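Local coordinates for protein fatty acid biosynthesis transcriptional regulator (Streptococcus pneumoniae, PDB 6JBX) that binds DNA as a MarR-family transcriptional regulator, acting as a repressor of pneumococcal fatty acid synthesis genes, at residues A[24-29]-A[42-47]; A[49-54]-A[64-69]. One frame throughout, in Å; residues are numbered along the deposited sequence.

Interaction 1. Residues A[24-29]-A[42-47]; sequences NVLVIE and SIKEMH. With nucleotides of chain C.
Ile-43 lays its CD1 methyl against the stem and the carboxylate of Glu-29 at once, an apolar tip meeting an acidic side chain in a buried setting: CD1 lies 3.6 Å from Glu-29 CB and equally far from OE1. The Glu-29 side chain is also about 4 Å from a bound tridecane. With CG1 anti to the backbone N (chi1 -173°), the ethyl arm of Ile-43 reaches across to segment 24-29 of helix 11-34, while its CG2 branch sits 4.0 Å from the carbonyl O of Leu-26. Leu-26 CD1 meets Lys-44 NZ at 3.8 Å; the two side chains cross nearly at right angles, the lysine bending at chi2 (-54°), which brings NZ to the leucine methyl. Contact is thus van der Waals in kind, and the axes of the two short segments run at 85° to one another. The hydrogen bonds lie within 42-47, where Ser-42 and Glu-45 make a capping box: Glu-45 N gives to Ser-42 OG (2.9 Å), and Ser-42 N returns a nearly straight bond to Glu-45 OE2 (2.9 Å), on its anti lone pair. Ser-42 OG donates to OP1 of DG13 of chain C over a very short 2.5 Å, its exact length doubtful, which brings the cap onto a DNA phosphate. Helix 11-34, which also packs on the second subunit, here meets the first helix of the winged helix-turn-helix part of this MarR-family protein, and helix 105-125 joins them through Phe-117 and His-118 against Glu-29 and His-114 against Ile-43.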
loop_
_atom_site.group_PDB
_atom_site.type_symbol
_atom_site.label_atom_id
_atom_site.label_comp_id
_atom_site.label_asym_id
_atom_site.label_seq_id
_atom_site.Cartn_x
_atom_site.Cartn_y
_atom_site.Cartn_z
ATOM N N ASN A 24 -3.826 0.857 -5.198
ATOM C CA ASN A 24 -3.145 0.358 -6.392
ATOM C C ASN A 24 -1.597 0.364 -6.297
ATOM O O ASN A 24 -0.936 -0.272 -7.143
ATOM C CB ASN A 24 -3.592 1.081 -7.651
ATOM C CG ASN A 24 -5.051 0.876 -8.007
ATOM O OD1 ASN A 24 -5.636 1.739 -8.642
ATOM N ND2 ASN A 24 -5.661 -0.219 -7.591
ATOM N N VAL A 25 -0.987 1.051 -5.357
ATOM C CA VAL A 25 0.457 1.327 -5.428
ATOM C C VAL A 25 1.229 -0.005 -5.367
ATOM O O VAL A 25 2.192 -0.151 -6.111
ATOM C CB VAL A 25 0.948 2.276 -4.333
ATOM C CG1 VAL A 25 0.745 1.698 -2.931
ATOM C CG2 VAL A 25 2.420 2.653 -4.578
ATOM N N LEU A 26 0.807 -0.958 -4.524
ATOM C CA LEU A 26 1.549 -2.237 -4.375
ATOM C C LEU A 26 1.373 -3.104 -5.631
ATOM O O LEU A 26 2.297 -3.753 -6.029
ATOM C CB LEU A 26 1.093 -2.999 -3.120
ATOM C CG LEU A 26 1.599 -2.440 -1.786
ATOM C CD1 LEU A 26 1.366 -3.400 -0.639
ATOM C CD2 LEU A 26 3.054 -2.039 -1.823
ATOM N N VAL A 27 0.209 -3.090 -6.248
ATOM C CA VAL A 27 -0.013 -3.766 -7.499
ATOM C C VAL A 27 0.850 -3.166 -8.612
ATOM O O VAL A 27 1.421 -3.891 -9.400
ATOM C CB VAL A 27 -1.503 -3.753 -7.880
ATOM C CG1 VAL A 27 -1.713 -4.437 -9.203
ATOM C CG2 VAL A 27 -2.348 -4.454 -6.815
ATOM N N ILE A 28 0.928 -1.849 -8.716
ATOM C CA ILE A 28 1.722 -1.224 -9.749
ATOM C C ILE A 28 3.204 -1.559 -9.541
ATOM O O ILE A 28 3.907 -1.842 -10.504
ATOM C CB ILE A 28 1.457 0.288 -9.802
ATOM C CG1 ILE A 28 0.058 0.530 -10.366
ATOM C CG2 ILE A 28 2.545 0.982 -10.624
ATOM C CD1 ILE A 28 -0.405 1.953 -10.332
ATOM N N GLU A 29 3.674 -1.590 -8.318
ATOM C CA GLU A 29 5.059 -1.942 -8.078
ATOM C C GLU A 29 5.333 -3.410 -8.450
ATOM O O GLU A 29 6.363 -3.729 -8.996
ATOM C CB GLU A 29 5.418 -1.748 -6.612
ATOM C CG GLU A 29 5.369 -0.305 -6.150
ATOM C CD GLU A 29 5.970 -0.106 -4.762
ATOM O OE1 GLU A 29 5.536 -0.796 -3.806
ATOM O OE2 GLU A 29 6.897 0.696 -4.655
ATOM N N SER A 42 8.125 -11.193 -6.043
ATOM C CA SER A 42 6.957 -10.436 -5.697
ATOM C C SER A 42 7.365 -9.152 -4.966
ATOM O O SER A 42 8.498 -9.021 -4.460
ATOM C CB SER A 42 6.086 -11.246 -4.772
ATOM O OG SER A 42 6.672 -11.169 -3.468
ATOM N N ILE A 43 6.408 -8.236 -4.819
ATOM C CA ILE A 43 6.723 -6.994 -4.123
ATOM C C ILE A 43 7.048 -7.301 -2.660
ATOM O O ILE A 43 7.935 -6.662 -2.101
ATOM C CB ILE A 43 5.619 -5.922 -4.282
ATOM C CG1 ILE A 43 6.060 -4.586 -3.677
ATOM C CG2 ILE A 43 4.264 -6.370 -3.691
ATOM C CD1 ILE A 43 7.198 -3.897 -4.402
ATOM N N LYS A 44 6.413 -8.290 -2.043
ATOM C CA LYS A 44 6.743 -8.624 -0.643
ATOM C C LYS A 44 8.139 -9.238 -0.526
ATOM O O LYS A 44 8.880 -8.896 0.411
ATOM C CB LYS A 44 5.721 -9.574 -0.032
ATOM C CG LYS A 44 4.355 -8.947 0.165
ATOM C CD LYS A 44 4.484 -7.682 0.957
ATOM C CE LYS A 44 3.169 -7.075 1.374
ATOM N NZ LYS A 44 3.367 -5.627 1.635
ATOM N N GLU A 45 8.543 -10.062 -1.487
ATOM C CA GLU A 45 9.913 -10.574 -1.459
ATOM C C GLU A 45 10.878 -9.420 -1.706
ATOM O O GLU A 45 11.957 -9.402 -1.121
ATOM C CB GLU A 45 10.188 -11.668 -2.509
ATOM C CG GLU A 45 9.449 -12.970 -2.239
ATOM C CD GLU A 45 9.462 -13.951 -3.412
ATOM O OE1 GLU A 45 9.862 -15.134 -3.190
ATOM O OE2 GLU A 45 9.078 -13.539 -4.555
ATOM N N MET A 46 10.503 -8.485 -2.571
ATOM C CA MET A 46 11.371 -7.328 -2.820
ATOM C C MET A 46 11.583 -6.558 -1.507
ATOM O O MET A 46 12.672 -6.067 -1.261
ATOM C CB MET A 46 10.778 -6.422 -3.894
ATOM C CG MET A 46 11.697 -5.353 -4.399
ATOM S SD MET A 46 13.208 -5.900 -5.240
ATOM C CE MET A 46 14.375 -5.324 -4.015
ATOM N N HIS A 47 10.600 -6.551 -0.610
ATOM C CA HIS A 47 10.820 -5.849 0.664
ATOM C C HIS A 47 11.899 -6.563 1.493
ATOM O O HIS A 47 12.717 -5.906 2.096
ATOM C CB HIS A 47 9.528 -5.700 1.480
ATOM C CG HIS A 47 8.546 -4.777 0.848
ATOM N ND1 HIS A 47 7.194 -4.893 1.091
ATOM C CD2 HIS A 47 8.710 -3.779 -0.054
ATOM C CE1 HIS A 47 6.559 -3.985 0.374
ATOM N NE2 HIS A 47 7.472 -3.291 -0.346
ATOM P P DG C 13 5.212 -14.012 -1.315
ATOM O OP1 DG C 13 5.393 -12.709 -1.964
ATOM O OP2 DG C 13 6.379 -14.803 -0.783
ATOM O "O5'" DG C 13 4.206 -13.782 -0.114
ATOM C "C5'" DG C 13 3.061 -12.936 -0.274
ATOM C "C4'" DG C 13 2.325 -12.922 1.039
ATOM O "O4'" DG C 13 1.778 -14.237 1.226
ATOM C "C3'" DG C 13 3.193 -12.647 2.284
ATOM O "O3'" DG C 13 2.616 -11.531 2.971
ATOM C "C2'" DG C 13 3.167 -13.954 3.057
ATOM C "C1'" DG C 13 1.850 -14.575 2.584
ATOM N N9 DG C 13 1.701 -16.020 2.656
ATOM C C8 DG C 13 2.576 -16.978 2.199
ATOM N N7 DG C 13 2.127 -18.194 2.346
ATOM C C5 DG C 13 0.855 -18.026 2.878
ATOM C C6 DG C 13 -0.114 -18.981 3.244
ATOM O O6 DG C 13 -0.046 -20.219 3.178
ATOM N N1 DG C 13 -1.249 -18.377 3.773
ATOM C C2 DG C 13 -1.439 -17.022 3.904
ATOM N N2 DG C 13 -2.608 -16.632 4.421
ATOM N N3 DG C 13 -0.546 -16.117 3.549
ATOM C C4 DG C 13 0.586 -16.688 3.088
#

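Interaction 2. Residues A[49-54]-A[64-69]; sequences IDVIGK and SKELMV. With nucleotides of chain C.
Apolar contact between Val-51 and the end of helix 60-67 is what joins these segments, and one methyl does most of it. CG2 of Val-51 lies 3.6 Å from CG of Glu-66 and 3.8 Å from CD2 of Leu-67, touching both side chains. The valine and Glu-66 side chains run antiparallel alongside each other, and the glutamate touches through CG, part of its aliphatic stem; beyond CG the chain bends at chi2 (64°), and the carboxylate ends up farther from the valine than CG does. Leu-67 instead brings only the end of its side chain near and meets the valine at a slant. Charged groups pair within segment 49-54: Lys-54 NZ bridges to Asp-50 OD2 (2.9 Å) one turn back, on the syn side and 26° out of the carboxylate plane. Backbone bonding closes helix 60-67, with Met-68 N giving to Ser-64 O (2.7 Å) before Met-68 leaves the helix with positive phi. Toward the DNA, Val-69 CB comes within 3.3 Å of OP2 of nucleotide DC15 of chain C. Behind the contact, Ile-49 and Ile-52 pack on Leu-81 and Leu-78 of helix 71-84 and on Leu-101 and Leu-103 of strand 99-103, which places the pair of helices within the winged helix-turn-helix domain of this family.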
loop_
_atom_site.group_PDB
_atom_site.type_symbol
_atom_site.label_atom_id
_atom_site.label_comp_id
_atom_site.label_asym_id
_atom_site.label_seq_id
_atom_site.Cartn_x
_atom_site.Cartn_y
_atom_site.Cartn_z
ATOM N N ILE A 49 14.305 -8.417 0.286
ATOM C CA ILE A 49 15.575 -8.175 -0.383
ATOM C C ILE A 49 16.121 -6.795 0.019
ATOM O O ILE A 49 17.340 -6.618 0.216
ATOM C CB ILE A 49 15.448 -8.334 -1.906
ATOM C CG1 ILE A 49 15.231 -9.804 -2.281
ATOM C CG2 ILE A 49 16.641 -7.741 -2.631
ATOM C CD1 ILE A 49 15.098 -10.046 -3.755
ATOM N N ASP A 50 15.229 -5.832 0.113
ATOM C CA ASP A 50 15.549 -4.421 0.381
ATOM C C ASP A 50 16.180 -4.270 1.773
ATOM O O ASP A 50 17.215 -3.644 1.920
ATOM C CB ASP A 50 14.263 -3.588 0.283
ATOM C CG ASP A 50 14.496 -2.099 0.293
ATOM O OD1 ASP A 50 15.406 -1.648 -0.443
ATOM O OD2 ASP A 50 13.783 -1.412 1.066
ATOM N N VAL A 51 15.571 -4.873 2.770
ATOM C CA VAL A 51 16.119 -4.840 4.113
ATOM C C VAL A 51 17.550 -5.414 4.094
ATOM O O VAL A 51 18.477 -4.806 4.642
ATOM C CB VAL A 51 15.221 -5.609 5.096
ATOM C CG1 VAL A 51 15.892 -5.780 6.447
ATOM C CG2 VAL A 51 13.863 -4.944 5.257
ATOM N N ILE A 52 17.738 -6.585 3.479
ATOM C CA ILE A 52 19.042 -7.252 3.513
ATOM C C ILE A 52 20.058 -6.400 2.745
ATOM O O ILE A 52 21.205 -6.275 3.155
ATOM C CB ILE A 52 18.946 -8.689 2.964
ATOM C CG1 ILE A 52 17.917 -9.511 3.738
ATOM C CG2 ILE A 52 20.317 -9.376 2.963
ATOM C CD1 ILE A 52 17.609 -10.866 3.134
ATOM N N GLY A 53 19.649 -5.784 1.646
ATOM C CA GLY A 53 20.616 -5.028 0.825
ATOM C C GLY A 53 21.105 -3.757 1.520
ATOM O O GLY A 53 22.285 -3.387 1.427
ATOM N N LYS A 54 20.217 -3.110 2.253
ATOM C CA LYS A 54 20.553 -1.881 2.980
ATOM C C LYS A 54 21.435 -2.210 4.195
ATOM O O LYS A 54 22.223 -1.378 4.617
ATOM C CB LYS A 54 19.283 -1.163 3.454
ATOM C CG LYS A 54 18.528 -0.387 2.387
ATOM C CD LYS A 54 17.151 0.060 2.856
ATOM C CE LYS A 54 16.415 0.921 1.848
ATOM N NZ LYS A 54 14.966 0.997 2.175
ATOM N N SER A 64 12.407 -9.424 10.625
ATOM C CA SER A 64 11.107 -9.504 11.246
ATOM C C SER A 64 10.660 -8.162 11.861
ATOM O O SER A 64 9.574 -7.641 11.558
ATOM C CB SER A 64 11.133 -10.554 12.286
ATOM O OG SER A 64 9.850 -10.663 12.854
ATOM N N LYS A 65 11.482 -7.584 12.721
ATOM C CA LYS A 65 11.123 -6.326 13.365
ATOM C C LYS A 65 10.964 -5.232 12.306
ATOM O O LYS A 65 10.049 -4.418 12.376
ATOM C CB LYS A 65 12.195 -5.929 14.387
ATOM C CG LYS A 65 12.279 -6.832 15.611
ATOM C CD LYS A 65 13.379 -6.441 16.577
ATOM C CE LYS A 65 13.587 -7.464 17.676
ATOM N NZ LYS A 65 15.010 -7.872 17.760
ATOM N N GLU A 66 11.864 -5.209 11.337
ATOM C CA GLU A 66 11.846 -4.172 10.330
ATOM C C GLU A 66 10.595 -4.304 9.438
ATOM O O GLU A 66 10.102 -3.298 8.920
ATOM C CB GLU A 66 13.149 -4.236 9.537
ATOM C CG GLU A 66 13.226 -3.244 8.390
ATOM C CD GLU A 66 13.202 -1.776 8.777
ATOM O OE1 GLU A 66 14.005 -1.389 9.651
ATOM O OE2 GLU A 66 12.391 -1.019 8.187
ATOM N N LEU A 67 10.079 -5.521 9.239
ATOM C CA LEU A 67 8.947 -5.728 8.297
ATOM C C LEU A 67 7.637 -5.893 9.072
ATOM O O LEU A 67 6.588 -5.908 8.467
ATOM C CB LEU A 67 9.185 -6.973 7.429
ATOM C CG LEU A 67 10.280 -6.884 6.362
ATOM C CD1 LEU A 67 10.287 -8.137 5.511
ATOM C CD2 LEU A 67 10.144 -5.656 5.483
ATOM N N MET A 68 7.705 -6.067 10.385
ATOM C CA MET A 68 6.511 -6.159 11.205
ATOM C C MET A 68 5.704 -7.400 10.790
ATOM O O MET A 68 4.511 -7.335 10.585
ATOM C CB MET A 68 5.665 -4.880 11.088
ATOM C CG MET A 68 6.457 -3.581 11.321
ATOM S SD MET A 68 5.576 -2.048 10.835
ATOM C CE MET A 68 6.537 -1.541 9.406
ATOM N N VAL A 69 6.389 -8.530 10.644
ATOM C CA VAL A 69 5.753 -9.847 10.515
ATOM C C VAL A 69 6.524 -10.792 11.419
ATOM O O VAL A 69 7.639 -10.483 11.802
ATOM C CB VAL A 69 5.742 -10.387 9.070
ATOM C CG1 VAL A 69 5.072 -9.417 8.106
ATOM C CG2 VAL A 69 7.143 -10.721 8.578
ATOM P P DC C 15 2.409 -12.027 10.330
ATOM O OP1 DC C 15 2.374 -10.681 10.929
ATOM O OP2 DC C 15 3.699 -12.735 10.119
ATOM O "O5'" DC C 15 1.587 -13.133 11.102
ATOM C "C5'" DC C 15 0.232 -12.841 11.442
ATOM C "C4'" DC C 15 -0.344 -14.012 12.191
ATOM O "O4'" DC C 15 -0.212 -15.194 11.381
ATOM C "C3'" DC C 15 0.383 -14.308 13.498
ATOM O "O3'" DC C 15 -0.576 -14.591 14.513
ATOM C "C2'" DC C 15 1.203 -15.542 13.190
ATOM C "C1'" DC C 15 0.372 -16.237 12.127
ATOM N N1 DC C 15 1.152 -17.078 11.200
ATOM C C2 DC C 15 0.679 -18.349 10.880
ATOM O O2 DC C 15 -0.380 -18.736 11.386
ATOM N N3 DC C 15 1.399 -19.135 10.045
ATOM C C4 DC C 15 2.537 -18.675 9.516
ATOM N N4 DC C 15 3.219 -19.479 8.699
ATOM C C5 DC C 15 3.036 -17.379 9.820
ATOM C C6 DC C 15 2.324 -16.623 10.662
#

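How the interactions relate
Helix 43-54 serves both contacts, giving its first turn to interaction 1 and its last turns to interaction 2, and the two touch where His-47 CB packs 4.1 Å from Leu-67 CD2. Interaction 1 is partly buried and ties helix 11-34, which also meets the second subunit, to the DNA-binding part; interaction 2 lies at the surface and stays among the short helices of that part. In interaction 1 methyls also lie against polar atoms, whereas interaction 2 crosses by hydrocarbon alone; each involves a glutamate, buried in the first, exposed in the second. Both meet DNA chain C, interaction 1 by a hydrogen bond from a helix cap, interaction 2 by van der Waals approach past a helix end.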